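PDB 6MGB: capsular polysaccharide export system protein KpsC from Thermosulfurimonas dismutans, which transfers Kdo in beta(2,4) linkage, probably from CMP-Kdo, in building the conserved glycolipid anchor of Gram-negative bacterial capsules. Local coordinates for residues A[38-43]-A[63-68]; A[269-274]-A[284-289]; A[101-106]-A[173-178]; A[156-161]-A[237-242]. All blocks are in the same frame, centred on the assembly; numbering follows the deposited sequence. Where two conformers were deposited one is given.

From the N terminus, interaction 1 closes first, joining the loop after strand 33-35 to the end of helix 53-65 at the surface beside the seven-stranded mixed sheet. Interaction 3 opens next: its partner lies 67 residues on, so it ties the loop before helix 107-114 to the loop after helix 169-172. Interaction 4 opens within that interval and closes beyond it, so the two cross along the chain; it pairs central strands of the six-stranded parallel sheet. Interaction 2 comes last, a short closure in series with the others around strand 275-276, running into helix 289-299. Interactions 2 and 3 lie closest together, their centres about 16 Å apart; interactions 1 and 4 are farthest, about 50 Å.

Interaction 1: residues A[38-43]-A[63-68]; sequences KGPEGL and REWRLP
Pro40 lies over one face of the Trp65 indole, the two side chains crossing at about a right angle. Its CD sits 3.8 Å from the centroid of the five-membered ring of Trp65, only 2° off the ring normal, a CH-pi contact with almost no offset. On the same face, CA of Gly39 takes the six-membered ring, 4.2 Å from its centroid, so Gly39 and Pro40 together cover both rings. The knob of Pro40 CB drops into the hollow between the indole stem and Leu67, 3.5 Å from Trp65 CB and 4.0 Å from Leu67 CD1. Trp65 ends helix 53-65, whose chain leaves through a Schellman motif with Arg66 at positive phi, while Pro40 to Leu43 form a type II turn. That turn brings Leu43 to Leu67 and the indole: Leu43 CB meets Leu67 CD1 at 3.8 Å, and Leu43 CD1 reaches Trp65 CZ3 at 3.9 Å. Replacing Trp65 by an alanine would probably leave Pro40 and Gly39 without the flat surface they rest on, opening a gap beside Leu43. Phe14 also touches the indole, and Pro10 and Pro37 pack on Leu43, at the surface of the mixed-sheet half.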
loop_
_atom_site.group_PDB
_atom_site.type_symbol
_atom_site.label_atom_id
_atom_site.label_comp_id
_atom_site.label_asym_id
_atom_site.label_seq_id
_atom_site.Cartn_x
_atom_site.Cartn_y
_atom_site.Cartn_z
ATOM N N LYS A 38 24.754 12.197 -16.545
ATOM C CA LYS A 38 25.964 12.718 -15.923
ATOM C C LYS A 38 25.743 14.057 -15.235
ATOM O O LYS A 38 26.557 14.445 -14.390
ATOM C CB LYS A 38 27.074 12.855 -16.967
ATOM C CG LYS A 38 27.696 11.530 -17.382
ATOM C CD LYS A 38 28.570 10.954 -16.275
ATOM C CE LYS A 38 29.185 9.624 -16.682
ATOM N NZ LYS A 38 30.234 9.179 -15.724
ATOM N N GLY A 39 24.668 14.764 -15.567
ATOM C CA GLY A 39 24.376 16.035 -14.953
ATOM C C GLY A 39 22.898 16.358 -14.998
ATOM O O GLY A 39 22.097 15.638 -15.602
ATOM N N PRO A 40 22.507 17.461 -14.355
ATOM C CA PRO A 40 21.080 17.807 -14.301
ATOM C C PRO A 40 20.552 18.475 -15.552
ATOM O O PRO A 40 19.343 18.396 -15.806
ATOM C CB PRO A 40 21.005 18.762 -13.112
ATOM C CG PRO A 40 22.343 19.430 -13.094
ATOM C CD PRO A 40 23.333 18.395 -13.570
ATOM N N GLU A 41 21.410 19.131 -16.328
ATOM C CA GLU A 41 20.957 19.855 -17.506
ATOM C C GLU A 41 20.081 18.968 -18.381
ATOM O O GLU A 41 20.444 17.834 -18.702
ATOM C CB GLU A 41 22.162 20.360 -18.301
ATOM C CG GLU A 41 21.797 21.186 -19.523
ATOM C CD GLU A 41 23.012 21.602 -20.325
ATOM O OE1 GLU A 41 23.691 20.714 -20.882
ATOM O OE2 GLU A 41 23.294 22.817 -20.391
ATOM N N GLY A 42 18.919 19.496 -18.758
ATOM C CA GLY A 42 18.002 18.801 -19.634
ATOM C C GLY A 42 17.044 17.849 -18.953
ATOM O O GLY A 42 16.194 17.265 -19.637
ATOM N N LEU A 43 17.144 17.674 -17.638
ATOM C CA LEU A 43 16.285 16.754 -16.908
ATOM C C LEU A 43 15.140 17.502 -16.239
ATOM O O LEU A 43 15.283 18.656 -15.825
ATOM C CB LEU A 43 17.073 15.992 -15.842
ATOM C CG LEU A 43 18.235 15.125 -16.318
ATOM C CD1 LEU A 43 18.917 14.486 -15.122
ATOM C CD2 LEU A 43 17.767 14.061 -17.295
ATOM N N ARG A 63 18.826 15.897 -4.582
ATOM C CA ARG A 63 19.298 16.882 -3.616
ATOM C C ARG A 63 20.423 17.725 -4.205
ATOM O O ARG A 63 20.344 18.958 -4.231
ATOM C CB ARG A 63 19.762 16.162 -2.347
ATOM C CG ARG A 63 19.178 16.697 -1.056
ATOM C CD ARG A 63 19.095 15.599 0.002
ATOM N NE ARG A 63 20.309 14.783 0.069
ATOM C CZ ARG A 63 20.347 13.450 0.006
ATOM N NH1 ARG A 63 19.237 12.731 -0.114
ATOM N NH2 ARG A 63 21.515 12.824 0.076
ATOM N N GLU A 64 21.483 17.069 -4.684
ATOM C CA GLU A 64 22.601 17.773 -5.306
ATOM C C GLU A 64 22.119 18.750 -6.367
ATOM O O GLU A 64 22.428 19.946 -6.328
ATOM C CB GLU A 64 23.560 16.767 -5.943
ATOM C CG GLU A 64 24.693 16.317 -5.063
ATOM C CD GLU A 64 25.742 15.548 -5.842
ATOM O OE1 GLU A 64 26.347 16.137 -6.764
ATOM O OE2 GLU A 64 25.952 14.353 -5.546
ATOM N N TRP A 65 21.360 18.242 -7.330
ATOM C CA TRP A 65 21.024 18.969 -8.541
ATOM C C TRP A 65 19.823 19.887 -8.382
ATOM O O TRP A 65 19.481 20.598 -9.334
ATOM C CB TRP A 65 20.752 17.970 -9.661
ATOM C CG TRP A 65 21.953 17.140 -10.038
ATOM C CD1 TRP A 65 23.255 17.375 -9.697
ATOM C CD2 TRP A 65 21.954 15.936 -10.817
ATOM N NE1 TRP A 65 24.064 16.394 -10.218
ATOM C CE2 TRP A 65 23.291 15.499 -10.910
ATOM C CE3 TRP A 65 20.955 15.186 -11.447
ATOM C CZ2 TRP A 65 23.655 14.348 -11.606
ATOM C CZ3 TRP A 65 21.319 14.044 -12.139
ATOM C CH2 TRP A 65 22.657 13.635 -12.212
ATOM N N ARG A 66 19.179 19.895 -7.219
ATOM C CA ARG A 66 17.964 20.672 -7.010
ATOM C C ARG A 66 16.916 20.318 -8.062
ATOM O O ARG A 66 16.329 21.185 -8.713
ATOM C CB ARG A 66 18.264 22.170 -7.012
ATOM C CG ARG A 66 19.092 22.626 -5.821
ATOM C CD ARG A 66 19.071 24.137 -5.678
ATOM N NE ARG A 66 17.712 24.647 -5.519
ATOM C CZ ARG A 66 17.062 24.725 -4.360
ATOM N NH1 ARG A 66 17.641 24.329 -3.233
ATOM N NH2 ARG A 66 15.824 25.202 -4.328
ATOM N N LEU A 67 16.698 19.015 -8.233
ATOM C CA LEU A 67 15.639 18.494 -9.078
ATOM C C LEU A 67 14.613 17.750 -8.232
ATOM O O LEU A 67 14.951 17.208 -7.174
ATOM C CB LEU A 67 16.182 17.537 -10.146
ATOM C CG LEU A 67 16.928 18.150 -11.331
ATOM C CD1 LEU A 67 17.533 17.050 -12.193
ATOM C CD2 LEU A 67 16.005 19.030 -12.160
ATOM N N PRO A 68 13.355 17.700 -8.662
ATOM C CA PRO A 68 12.370 16.896 -7.931
ATOM C C PRO A 68 12.767 15.428 -7.929
ATOM O O PRO A 68 13.307 14.913 -8.910
ATOM C CB PRO A 68 11.070 17.129 -8.708
ATOM C CG PRO A 68 11.299 18.383 -9.485
ATOM C CD PRO A 68 12.751 18.395 -9.812
#

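Interaction 2: residues A[269-274]-A[284-289]; sequences AGWGLT and KRRRTL
The guanidinium of Arg286 lies over the Trp271-Gly272 peptide, with Trp271 C 3.5 Å above its plane, toward the rim. Bends at chi2 and chi3 fold the chain back, so that a side chain leaving away from the 269-274 loop returns to it. Its NH2 donates to Gly270 O at 2.7 Å, a short but bent bond that leaves the guanidinium plane by 28°. NE adds a weak bond to Lys284 O within its own segment. The Trp271 indole is turned differently: the edge of its six-membered ring points at the backbone, with Arg285 O in the ring plane, 3.1 Å from CE3. Its NE1 is held by Phe267 O, and Glu109, Leu112 and Asn113 of helix 107-114 touch the ring. Between these two side chains the backbones meet directly, Arg287 N donating to Trp271 O at 3.1 Å, nearly straight at 167° and in the carbonyl plane. Farther along, Leu273 straddles Arg287 O, with CG 3.3 Å away, and its CD1 reaches Leu289 CB at 4.3 Å, where helix 289-299 starts after Thr288, the N-cap, whose OG1 bonds to Glu291 N. The guanidinium of Arg287 leads away to Leu112 O and Glu118, with Arg285 NE over its face. The contact thus brackets strand 275-276, an edge strand of the parallel sheet. Chemically it is uneven: Gly270 O and Trp271 O each accept a hydrogen bond, whereas Arg285 O is buried without a hydrogen-bonding partner in the model, set against the C-H edge of the indole.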
loop_
_atom_site.group_PDB
_atom_site.type_symbol
_atom_site.label_atom_id
_atom_site.label_comp_id
_atom_site.label_asym_id
_atom_site.label_seq_id
_atom_site.Cartn_x
_atom_site.Cartn_y
_atom_site.Cartn_z
ATOM N N ALA A 269 -3.549 5.883 8.649
ATOM C CA ALA A 269 -3.693 6.168 10.067
ATOM C C ALA A 269 -3.626 7.672 10.318
ATOM O O ALA A 269 -3.117 8.443 9.501
ATOM C CB ALA A 269 -2.604 5.457 10.870
ATOM N N GLY A 270 -4.156 8.081 11.468
ATOM C CA GLY A 270 -4.095 9.468 11.883
ATOM C C GLY A 270 -5.130 10.378 11.264
ATOM O O GLY A 270 -5.004 11.603 11.389
ATOM N N TRP A 271 -6.151 9.829 10.607
ATOM C CA TRP A 271 -7.205 10.622 9.990
ATOM C C TRP A 271 -8.534 10.498 10.726
ATOM O O TRP A 271 -9.544 11.036 10.258
ATOM C CB TRP A 271 -7.374 10.215 8.525
ATOM C CG TRP A 271 -6.104 10.323 7.741
ATOM C CD1 TRP A 271 -5.329 9.296 7.290
ATOM C CD2 TRP A 271 -5.452 11.530 7.328
ATOM N NE1 TRP A 271 -4.238 9.788 6.617
ATOM C CE2 TRP A 271 -4.288 11.157 6.628
ATOM C CE3 TRP A 271 -5.740 12.890 7.482
ATOM C CZ2 TRP A 271 -3.415 12.093 6.081
ATOM C CZ3 TRP A 271 -4.873 13.816 6.937
ATOM C CH2 TRP A 271 -3.723 13.416 6.246
ATOM N N GLY A 272 -8.555 9.808 11.867
ATOM C CA GLY A 272 -9.758 9.643 12.654
ATOM C C GLY A 272 -10.519 8.359 12.402
ATOM O O GLY A 272 -11.585 8.168 12.996
ATOM N N LEU A 273 -10.005 7.473 11.549
ATOM C CA LEU A 273 -10.688 6.233 11.205
ATOM C C LEU A 273 -10.092 5.009 11.887
ATOM O O LEU A 273 -10.668 3.921 11.784
ATOM C CB LEU A 273 -10.658 6.026 9.685
ATOM C CG LEU A 273 -11.362 7.103 8.858
ATOM C CD1 LEU A 273 -11.101 6.896 7.376
ATOM C CD2 LEU A 273 -12.858 7.105 9.140
ATOM N N THR A 274 -8.967 5.161 12.580
ATOM C CA THR A 274 -8.251 4.045 13.174
ATOM C C THR A 274 -7.982 4.328 14.644
ATOM O O THR A 274 -8.021 5.474 15.098
ATOM C CB THR A 274 -6.922 3.792 12.453
ATOM O OG1 THR A 274 -6.212 5.030 12.322
ATOM C CG2 THR A 274 -7.160 3.196 11.074
ATOM N N LYS A 284 -4.025 16.763 10.283
ATOM C CA LYS A 284 -5.001 17.512 11.066
ATOM C C LYS A 284 -6.437 17.304 10.614
ATOM O O LYS A 284 -7.335 17.217 11.455
ATOM C CB LYS A 284 -4.667 19.006 11.015
ATOM C CG LYS A 284 -3.250 19.321 11.468
ATOM C CD LYS A 284 -3.078 20.789 11.818
ATOM C CE LYS A 284 -1.759 21.034 12.535
ATOM N NZ LYS A 284 -0.580 20.703 11.686
ATOM N N ARG A 285 -6.680 17.217 9.310
ATOM C CA ARG A 285 -8.038 17.105 8.797
ATOM C C ARG A 285 -8.580 15.699 9.015
ATOM O O ARG A 285 -7.921 14.711 8.681
ATOM C CB ARG A 285 -8.073 17.456 7.312
ATOM C CG ARG A 285 -9.466 17.432 6.711
ATOM C CD ARG A 285 -9.596 18.444 5.593
ATOM N NE ARG A 285 -10.916 18.401 4.973
ATOM C CZ ARG A 285 -11.254 19.078 3.882
ATOM N NH1 ARG A 285 -12.483 18.972 3.394
ATOM N NH2 ARG A 285 -10.370 19.859 3.275
ATOM N N ARG A 286 -9.782 15.614 9.579
ATOM C CA ARG A 286 -10.470 14.339 9.713
ATOM C C ARG A 286 -11.097 13.961 8.379
ATOM O O ARG A 286 -11.639 14.813 7.668
ATOM C CB ARG A 286 -11.549 14.417 10.794
ATOM C CG ARG A 286 -11.116 15.083 12.096
ATOM C CD ARG A 286 -10.044 14.286 12.821
ATOM N NE ARG A 286 -8.750 14.357 12.150
ATOM C CZ ARG A 286 -7.702 13.599 12.455
ATOM N NH1 ARG A 286 -7.788 12.698 13.426
ATOM N NH2 ARG A 286 -6.567 13.739 11.785
ATOM N N ARG A 287 -11.023 12.676 8.039
ATOM C CA ARG A 287 -11.520 12.187 6.762
ATOM C C ARG A 287 -12.432 10.989 6.972
ATOM O O ARG A 287 -12.226 10.176 7.878
ATOM C CB ARG A 287 -10.368 11.794 5.825
ATOM C CG ARG A 287 -9.576 12.968 5.280
ATOM C CD ARG A 287 -10.433 13.840 4.381
ATOM N NE ARG A 287 -9.654 14.857 3.682
ATOM C CZ ARG A 287 -10.160 15.696 2.783
ATOM N NH1 ARG A 287 -11.447 15.644 2.468
ATOM N NH2 ARG A 287 -9.377 16.590 2.197
ATOM N N THR A 288 -13.451 10.896 6.122
ATOM C CA THR A 288 -14.285 9.710 6.062
ATOM C C THR A 288 -13.572 8.611 5.283
ATOM O O THR A 288 -12.613 8.856 4.546
ATOM C CB THR A 288 -15.625 10.014 5.388
ATOM O OG1 THR A 288 -15.405 10.307 4.002
ATOM C CG2 THR A 288 -16.318 11.197 6.055
ATOM N N LEU A 289 -14.061 7.381 5.449
ATOM C CA LEU A 289 -13.496 6.262 4.703
ATOM C C LEU A 289 -13.601 6.511 3.204
ATOM O O LEU A 289 -12.637 6.305 2.458
ATOM C CB LEU A 289 -14.205 4.964 5.091
ATOM C CG LEU A 289 -13.667 3.638 4.525
ATOM C CD1 LEU A 289 -14.132 3.379 3.092
ATOM C CD2 LEU A 289 -12.145 3.572 4.606
#

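Interaction 3: residues A[101-106]-A[173-178]; sequences DATRPS and LGLADE
Asp101 crosses Leu173 obliquely, its carboxylate against the leucine methyls. From CA, Asp101 CB lies 4.1 Å from Leu173 CD1; Asp101 CG is then as far from CD1 of the leucine as from CD2. With chi1 at 180° the carboxylate swings alongside its own turn, and its oxygens part company. OD1 touches Leu173 CD2 at 3.7 Å, yet its polar bonds run inward: the backbone N of Thr103 comes to it on the anti side but well out of the carboxylate plane, an Asx turn, and Thr103 OG1 takes the syn lone pair at 2.6 Å. OD2 is gripped side-on by Arg104, whose NE (2.8 Å) and NH2 both reach this one oxygen from the same face of the carboxylate. The salt bridge and the Asx turn lock the type I turn from Asp101 to Arg104. The turn then offers Ala102 N to Leu173 O at 2.9 Å, the bond that joins the two segments. Beyond it Ala102 CB faces Leu175 CG, and Thr103 CG2 slides past Leu175 CD2 at 4.0 Å. Leu175, at positive phi, closes the Schellman motif that ends helix 169-172, so the contact sets a helix end from the nucleotide-binding half against a turn leading to helix 107-114. An alanine at Asp101 would remove both oxygens, probably leaving the Arg104 guanidinium without its counter-charge and Thr103 OG1 and N without their acceptor. Tyr51 touches both Asp101 and Leu173. With four donors shared between its oxygens, the carboxylate is probably held strongly as an anion, though its segment meets the other through one backbone bond and apolar contacts.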
loop_
_atom_site.group_PDB
_atom_site.type_symbol
_atom_site.label_atom_id
_atom_site.label_comp_id
_atom_site.label_asym_id
_atom_site.label_seq_id
_atom_site.Cartn_x
_atom_site.Cartn_y
_atom_site.Cartn_z
ATOM N N ASP A 101 5.842 6.908 4.228
ATOM C CA ASP A 101 6.820 7.658 5.016
ATOM C C ASP A 101 6.086 8.729 5.816
ATOM O O ASP A 101 5.771 9.803 5.297
ATOM C CB ASP A 101 7.887 8.266 4.113
ATOM C CG ASP A 101 8.923 9.059 4.887
ATOM O OD1 ASP A 101 8.807 9.154 6.125
ATOM O OD2 ASP A 101 9.857 9.592 4.254
ATOM N N ALA A 102 5.823 8.438 7.089
ATOM C CA ALA A 102 5.117 9.362 7.970
ATOM C C ALA A 102 6.013 10.452 8.549
ATOM O O ALA A 102 5.508 11.323 9.268
ATOM C CB ALA A 102 4.459 8.591 9.116
ATOM N N THR A 103 7.315 10.432 8.267
ATOM C CA THR A 103 8.225 11.439 8.804
ATOM C C THR A 103 8.210 12.738 8.006
ATOM O O THR A 103 8.712 13.753 8.500
ATOM C CB THR A 103 9.659 10.897 8.847
ATOM O OG1 THR A 103 10.194 10.828 7.519
ATOM C CG2 THR A 103 9.698 9.509 9.484
ATOM N N ARG A 104 7.656 12.729 6.799
ATOM C CA ARG A 104 7.562 13.915 5.957
ATOM C C ARG A 104 6.192 13.966 5.297
ATOM O O ARG A 104 5.453 12.972 5.317
ATOM C CB ARG A 104 8.632 13.912 4.865
ATOM C CG ARG A 104 10.060 13.694 5.323
ATOM C CD ARG A 104 10.933 13.425 4.109
ATOM N NE ARG A 104 10.501 12.216 3.408
ATOM C CZ ARG A 104 10.621 12.007 2.099
ATOM N NH1 ARG A 104 11.157 12.930 1.309
ATOM N NH2 ARG A 104 10.190 10.869 1.573
ATOM N N PRO A 105 5.819 15.091 4.695
ATOM C CA PRO A 105 4.631 15.097 3.838
ATOM C C PRO A 105 4.829 14.188 2.635
ATOM O O PRO A 105 5.951 13.935 2.192
ATOM C CB PRO A 105 4.501 16.566 3.414
ATOM C CG PRO A 105 5.275 17.336 4.422
ATOM C CD PRO A 105 6.389 16.438 4.862
ATOM N N SER A 106 3.713 13.683 2.118
ATOM C CA SER A 106 3.666 13.006 0.832
ATOM C C SER A 106 2.553 13.642 0.011
ATOM O O SER A 106 1.722 14.389 0.534
ATOM C CB SER A 106 3.421 11.499 0.988
ATOM O OG SER A 106 2.086 11.242 1.394
ATOM N N LEU A 173 9.588 3.658 8.773
ATOM C CA LEU A 173 9.093 4.953 8.325
ATOM C C LEU A 173 7.657 5.205 8.765
ATOM O O LEU A 173 7.176 6.334 8.629
ATOM C CB LEU A 173 9.217 5.078 6.805
ATOM C CG LEU A 173 10.642 5.250 6.274
ATOM C CD1 LEU A 173 10.675 5.392 4.758
ATOM C CD2 LEU A 173 11.297 6.465 6.912
ATOM N N GLY A 174 6.973 4.193 9.295
ATOM C CA GLY A 174 5.699 4.394 9.955
ATOM C C GLY A 174 5.856 4.546 11.457
ATOM O O GLY A 174 4.905 4.329 12.213
ATOM N N LEU A 175 7.061 4.910 11.898
ATOM C CA LEU A 175 7.350 5.257 13.288
ATOM C C LEU A 175 7.388 4.045 14.214
ATOM O O LEU A 175 7.352 4.202 15.439
ATOM C CB LEU A 175 6.340 6.282 13.817
ATOM C CG LEU A 175 6.064 7.469 12.888
ATOM C CD1 LEU A 175 5.167 8.489 13.572
ATOM C CD2 LEU A 175 7.354 8.120 12.409
ATOM N N ALA A 176 7.483 2.840 13.664
ATOM C CA ALA A 176 7.542 1.611 14.442
ATOM C C ALA A 176 8.909 0.952 14.260
ATOM O O ALA A 176 9.814 1.512 13.634
ATOM C CB ALA A 176 6.397 0.690 14.021
ATOM N N ASP A 177 9.070 -0.240 14.826
ATOM C CA ASP A 177 10.272 -1.031 14.584
ATOM C C ASP A 177 9.917 -2.508 14.721
ATOM O O ASP A 177 8.743 -2.878 14.813
ATOM C CB ASP A 177 11.416 -0.603 15.517
ATOM C CG ASP A 177 11.130 -0.876 16.989
ATOM O OD1 ASP A 177 10.257 -1.710 17.307
ATOM O OD2 ASP A 177 11.795 -0.246 17.839
ATOM N N GLU A 178 10.947 -3.355 14.740
ATOM C CA GLU A 178 10.724 -4.796 14.737
ATOM C C GLU A 178 9.998 -5.244 15.999
ATOM O O GLU A 178 9.161 -6.153 15.954
ATOM C CB GLU A 178 12.059 -5.534 14.600
ATOM C CG GLU A 178 12.805 -5.276 13.288
ATOM C CD GLU A 178 13.428 -3.893 13.212
ATOM O OE1 GLU A 178 13.893 -3.390 14.255
ATOM O OE2 GLU A 178 13.448 -3.304 12.110
#

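Interaction 4: residues A[156-161]-A[237-242]; sequences RERVLL and SHFDRI
Two torsions set the stage around the Phe239 ring: Arg158 puts CG between its backbone N and carbonyl carbon (chi1 55°) and runs extended to NE, which carries its chain across one face, while Leu160 turns CG opposite its backbone N (chi1 -177°), swinging its methyls over the other face, where CB already lies. Leu160 CB stands 3.6 Å from the Phe239 centroid, almost straight above the ring, a CH-pi contact; on the Arg158 side, CD is 3.7 Å from Phe239 CE1. The guanidinium plane is nearly perpendicular to the ring, at 86°, and its cation-pi attraction is at most weak. Instead Arg158 NE donates to His238 O at 2.8 Å, with that oxygen close to the guanidinium plane, and NH2 adds a weak bond. A water bridges Arg158 O and Asp240 N. Further on, Leu160 N bonds weakly to Arg241 O (3.3 Å), and Ile242 CD1 packs on Leu160 CB. Leu160 and Ile242 are paired residues of parallel strands, in the Rossmann-like half that carries the CMP site; Lys200, which binds CMP, lies about 4 Å from the Leu160 side chain. Strand 158-162 runs between 241-244 and 196-200, and Leu236 of helix 232-236 packs on Leu160 and Ile242.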
loop_
_atom_site.group_PDB
_atom_site.type_symbol
_atom_site.label_atom_id
_atom_site.label_comp_id
_atom_site.label_asym_id
_atom_site.label_seq_id
_atom_site.Cartn_x
_atom_site.Cartn_y
_atom_site.Cartn_z
ATOM N N ARG A 156 -17.783 -17.504 17.268
ATOM C CA ARG A 156 -16.667 -17.600 18.199
ATOM C C ARG A 156 -15.880 -16.294 18.195
ATOM O O ARG A 156 -15.534 -15.774 17.130
ATOM C CB ARG A 156 -15.765 -18.774 17.820
ATOM C CG ARG A 156 -14.643 -19.065 18.804
ATOM C CD ARG A 156 -15.176 -19.504 20.159
ATOM N NE ARG A 156 -14.117 -20.039 21.014
ATOM C CZ ARG A 156 -13.795 -21.328 21.110
ATOM N NH1 ARG A 156 -14.449 -22.247 20.407
ATOM N NH2 ARG A 156 -12.811 -21.703 21.915
ATOM N N GLU A 157 -15.604 -15.763 19.384
ATOM C CA GLU A 157 -14.846 -14.523 19.488
ATOM C C GLU A 157 -13.417 -14.747 19.008
ATOM O O GLU A 157 -12.763 -15.718 19.403
ATOM C CB GLU A 157 -14.846 -14.016 20.930
ATOM C CG GLU A 157 -14.269 -12.617 21.091
ATOM C CD GLU A 157 -14.061 -12.228 22.544
ATOM O OE1 GLU A 157 -14.474 -13.000 23.437
ATOM O OE2 GLU A 157 -13.481 -11.150 22.794
ATOM N N ARG A 158 -12.934 -13.848 18.154
ATOM C CA ARG A 158 -11.615 -14.005 17.557
ATOM C C ARG A 158 -11.172 -12.677 16.960
ATOM O O ARG A 158 -11.997 -11.879 16.508
ATOM C CB ARG A 158 -11.626 -15.093 16.477
ATOM C CG ARG A 158 -12.671 -14.846 15.406
ATOM C CD ARG A 158 -12.623 -15.869 14.285
ATOM N NE ARG A 158 -13.734 -15.663 13.357
ATOM C CZ ARG A 158 -14.853 -16.385 13.328
ATOM N NH1 ARG A 158 -15.033 -17.402 14.164
ATOM N NH2 ARG A 158 -15.797 -16.093 12.446
ATOM N N VAL A 159 -9.855 -12.457 16.957
ATOM C CA VAL A 159 -9.252 -11.275 16.357
ATOM C C VAL A 159 -8.151 -11.726 15.406
ATOM O O VAL A 159 -7.666 -12.858 15.470
ATOM C CB VAL A 159 -8.691 -10.299 17.415
ATOM C CG1 VAL A 159 -9.779 -9.912 18.410
ATOM C CG2 VAL A 159 -7.496 -10.905 18.142
ATOM N N LEU A 160 -7.751 -10.818 14.518
ATOM C CA LEU A 160 -6.765 -11.110 13.486
ATOM C C LEU A 160 -5.583 -10.160 13.615
ATOM O O LEU A 160 -5.766 -8.941 13.692
ATOM C CB LEU A 160 -7.376 -10.988 12.086
ATOM C CG LEU A 160 -6.442 -11.356 10.928
ATOM C CD1 LEU A 160 -6.048 -12.825 10.995
ATOM C CD2 LEU A 160 -7.091 -11.038 9.591
ATOM N N LEU A 161 -4.378 -10.725 13.635
ATOM C CA LEU A 161 -3.137 -9.961 13.602
ATOM C C LEU A 161 -2.508 -10.111 12.222
ATOM O O LEU A 161 -2.403 -11.227 11.704
ATOM C CB LEU A 161 -2.164 -10.442 14.685
ATOM C CG LEU A 161 -2.395 -9.970 16.126
ATOM C CD1 LEU A 161 -3.847 -10.116 16.558
ATOM C CD2 LEU A 161 -1.488 -10.746 17.067
ATOM N N SER A 237 -13.378 -10.792 6.256
ATOM C CA SER A 237 -14.813 -10.787 6.515
ATOM C C SER A 237 -15.186 -11.592 7.753
ATOM O O SER A 237 -16.292 -11.423 8.277
ATOM C CB SER A 237 -15.568 -11.337 5.305
ATOM O OG SER A 237 -15.407 -12.741 5.199
ATOM N N HIS A 238 -14.298 -12.462 8.230
ATOM C CA HIS A 238 -14.584 -13.319 9.373
ATOM C C HIS A 238 -14.162 -12.704 10.700
ATOM O O HIS A 238 -14.243 -13.377 11.733
ATOM C CB HIS A 238 -13.896 -14.671 9.195
ATOM C CG HIS A 238 -14.435 -15.473 8.054
ATOM N ND1 HIS A 238 -15.489 -16.351 8.194
ATOM C CD2 HIS A 238 -14.071 -15.527 6.752
ATOM C CE1 HIS A 238 -15.748 -16.913 7.027
ATOM N NE2 HIS A 238 -14.902 -16.430 6.135
ATOM N N PHE A 239 -13.714 -11.452 10.697
ATOM C CA PHE A 239 -13.293 -10.773 11.910
ATOM C C PHE A 239 -13.965 -9.410 11.986
ATOM O O PHE A 239 -14.378 -8.839 10.974
ATOM C CB PHE A 239 -11.765 -10.606 11.966
ATOM C CG PHE A 239 -11.009 -11.904 11.925
ATOM C CD1 PHE A 239 -10.613 -12.529 13.097
ATOM C CD2 PHE A 239 -10.692 -12.498 10.715
ATOM C CE1 PHE A 239 -9.917 -13.723 13.062
ATOM C CE2 PHE A 239 -9.996 -13.693 10.673
ATOM C CZ PHE A 239 -9.610 -14.306 11.849
ATOM N N ASP A 240 -14.081 -8.901 13.209
ATOM C CA ASP A 240 -14.515 -7.529 13.443
ATOM C C ASP A 240 -13.370 -6.602 13.814
ATOM O O ASP A 240 -13.451 -5.398 13.543
ATOM C CB ASP A 240 -15.562 -7.485 14.559
ATOM C CG ASP A 240 -16.825 -8.244 14.207
ATOM O OD1 ASP A 240 -17.185 -8.279 13.012
ATOM O OD2 ASP A 240 -17.459 -8.804 15.125
ATOM N N ARG A 241 -12.308 -7.135 14.418
ATOM C CA ARG A 241 -11.214 -6.338 14.955
ATOM C C ARG A 241 -9.898 -6.829 14.373
ATOM O O ARG A 241 -9.584 -8.022 14.462
ATOM C CB ARG A 241 -11.197 -6.425 16.485
ATOM C CG ARG A 241 -10.035 -5.721 17.150
ATOM C CD ARG A 241 -10.199 -5.728 18.661
ATOM N NE ARG A 241 -11.213 -4.778 19.110
ATOM C CZ ARG A 241 -11.636 -4.670 20.366
ATOM N NH1 ARG A 241 -11.139 -5.459 21.310
ATOM N NH2 ARG A 241 -12.559 -3.772 20.680
ATOM N N ILE A 242 -9.128 -5.911 13.790
ATOM C CA ILE A 242 -7.877 -6.232 13.115
ATOM C C ILE A 242 -6.744 -5.477 13.796
ATOM O O ILE A 242 -6.905 -4.314 14.183
ATOM C CB ILE A 242 -7.933 -5.874 11.614
ATOM C CG1 ILE A 242 -9.218 -6.407 10.973
ATOM C CG2 ILE A 242 -6.713 -6.417 10.887
ATOM C CD1 ILE A 242 -9.412 -7.904 11.096
HETATM O O HOH W 1 -12.909 -9.574 15.815
#